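Local structure of STU0660 (Streptococcus thermophilus, 3ZTH) at residues Phe163-Asn167 and Lys168-Phe172. The protein is a large Csn2 protein of CRISPR-mediated bacterial immunity that binds magnesium and probably DNA. Numbering follows the deposited sequence.
Sequences FAIEN and KNLSF
Phe-163 and Phe-172 lie side by side and point the same way. With CG anti to the backbone N (chi1 176°), Phe-172 brings CD1 over one face of the Phe-163 ring, offset toward its rim and 3.5 Å from CZ of Phe-163. The ring planes meet at 45°, so the pair is oblique. Leu-86 and Leu-87 of helix 83-89 also touch Phe-172, and Lys-180 makes a cation-pi contact with it.

Leu-170 spreads its two methyls over the neighbouring strand. CD1 lies 3.8 Å from CB of Phe-163, and CD2 lies 3.7 Å from CD1 of Ile-165. Asn-169 is on the other face of the sheet, where its OD1 rests 3.3 Å from CB of Ala-164. Its ND2 is hydrogen-bonded to Glu-145 of a neighbouring subunit.

Three backbone hydrogen bonds join the strands: Leu-170 N to Phe-163 O at 3.0 Å, Ile-165 N to Lys-168 O at 2.9 Å, and Lys-168 N to Ile-165 O at 3.2 Å. The last closes the turn, its donor above the carbonyl plane. Ile-165 and Lys-168 are thus a hydrogen-bonded antiparallel pair. A water bridges Phe-163 N and Leu-170 O. Strand 159-165 also pairs antiparallel with a strand of the same neighbouring subunit. The arrangement is a beta hairpin with a two-residue loop, Glu-166 and Asn-167, forming a type I' turn from Ile-165 to Lys-168, in a sheet that continues across the subunit interface.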
loop_
_atom_site.group_PDB
_atom_site.type_symbol
_atom_site.label_atom_id
_atom_site.label_comp_id
_atom_site.label_asym_id
_atom_site.label_seq_id
_atom_site.Cartn_x
_atom_site.Cartn_y
_atom_site.Cartn_z
ATOM N N PHE A 163 -7.048 21.546 23.712
ATOM C CA PHE A 163 -7.380 22.914 24.075
ATOM C C PHE A 163 -8.246 22.833 25.313
ATOM O O PHE A 163 -9.187 22.038 25.378
ATOM C CB PHE A 163 -8.120 23.589 22.922
ATOM C CG PHE A 163 -7.343 23.591 21.640
ATOM C CD1 PHE A 163 -7.352 22.475 20.813
ATOM C CD2 PHE A 163 -6.556 24.682 21.289
ATOM C CE1 PHE A 163 -6.584 22.446 19.656
ATOM C CE2 PHE A 163 -5.781 24.667 20.132
ATOM C CZ PHE A 163 -5.795 23.546 19.315
ATOM N N ALA A 164 -7.913 23.644 26.306
ATOM C CA ALA A 164 -8.666 23.622 27.543
ATOM C C ALA A 164 -9.013 24.997 28.083
ATOM O O ALA A 164 -8.350 25.993 27.787
ATOM C CB ALA A 164 -7.898 22.832 28.597
ATOM N N ILE A 165 -10.080 25.025 28.871
ATOM C CA ILE A 165 -10.547 26.234 29.520
ATOM C C ILE A 165 -10.575 25.884 31.000
ATOM O O ILE A 165 -11.467 25.164 31.463
ATOM C CB ILE A 165 -11.958 26.625 29.048
ATOM C CG1 ILE A 165 -11.939 26.908 27.545
ATOM C CG2 ILE A 165 -12.431 27.854 29.816
ATOM C CD1 ILE A 165 -13.260 27.361 26.982
ATOM N N GLU A 166 -9.582 26.377 31.733
ATOM C CA GLU A 166 -9.481 26.103 33.159
ATOM C C GLU A 166 -9.378 24.595 33.339
ATOM O O GLU A 166 -10.114 23.992 34.123
ATOM C CB GLU A 166 -10.706 26.657 33.904
ATOM C CG GLU A 166 -10.777 28.191 33.923
ATOM C CD GLU A 166 -12.065 28.736 34.549
ATOM O OE1 GLU A 166 -13.161 28.505 33.981
ATOM O OE2 GLU A 166 -11.980 29.399 35.611
ATOM N N ASN A 167 -8.468 24.000 32.573
ATOM C CA ASN A 167 -8.194 22.563 32.612
ATOM C C ASN A 167 -9.260 21.614 32.073
ATOM O O ASN A 167 -9.102 20.396 32.156
ATOM C CB ASN A 167 -7.818 22.159 34.034
ATOM C CG ASN A 167 -6.546 22.835 34.497
ATOM O OD1 ASN A 167 -5.476 22.607 33.934
ATOM N ND2 ASN A 167 -6.659 23.686 35.513
ATOM N N LYS A 168 -10.340 22.157 31.522
ATOM C CA LYS A 168 -11.388 21.317 30.956
ATOM C C LYS A 168 -11.217 21.314 29.443
ATOM O O LYS A 168 -11.309 22.354 28.796
ATOM C CB LYS A 168 -12.771 21.849 31.328
ATOM C CG LYS A 168 -13.905 20.976 30.829
ATOM C CD LYS A 168 -15.259 21.613 31.088
ATOM C CE LYS A 168 -16.385 20.741 30.552
ATOM N NZ LYS A 168 -17.690 21.455 30.617
ATOM N N ASN A 169 -10.957 20.144 28.879
ATOM C CA ASN A 169 -10.753 20.033 27.443
ATOM C C ASN A 169 -12.021 20.156 26.608
ATOM O O ASN A 169 -13.077 19.638 26.971
ATOM C CB ASN A 169 -10.094 18.691 27.089
ATOM C CG ASN A 169 -8.649 18.599 27.536
ATOM O OD1 ASN A 169 -8.040 19.588 27.948
ATOM N ND2 ASN A 169 -8.086 17.397 27.441
ATOM N N LEU A 170 -11.897 20.855 25.487
ATOM C CA LEU A 170 -12.980 21.001 24.522
ATOM C C LEU A 170 -12.323 20.879 23.158
ATOM O O LEU A 170 -11.144 21.200 23.002
ATOM C CB LEU A 170 -13.707 22.350 24.645
ATOM C CG LEU A 170 -13.010 23.706 24.779
ATOM C CD1 LEU A 170 -11.806 23.825 23.871
ATOM C CD2 LEU A 170 -14.045 24.785 24.465
ATOM N N SER A 171 -13.067 20.387 22.179
ATOM C CA SER A 171 -12.517 20.235 20.843
ATOM C C SER A 171 -12.219 21.593 20.217
ATOM O O SER A 171 -12.892 22.592 20.499
ATOM C CB SER A 171 -13.484 19.453 19.963
ATOM O OG SER A 171 -13.635 18.139 20.464
ATOM N N PHE A 172 -11.194 21.615 19.374
ATOM C CA PHE A 172 -10.762 22.821 18.686
ATOM C C PHE A 172 -11.915 23.572 18.024
ATOM O O PHE A 172 -11.950 24.798 18.018
ATOM C CB PHE A 172 -9.735 22.451 17.626
ATOM C CG PHE A 172 -9.291 23.604 16.799
ATOM C CD1 PHE A 172 -8.529 24.620 17.359
ATOM C CD2 PHE A 172 -9.628 23.675 15.452
ATOM C CE1 PHE A 172 -8.104 25.694 16.586
ATOM C CE2 PHE A 172 -9.206 24.745 14.672
ATOM C CZ PHE A 172 -8.442 25.757 15.240
HETATM O O HOH W 1 -8.916 19.626 23.543
#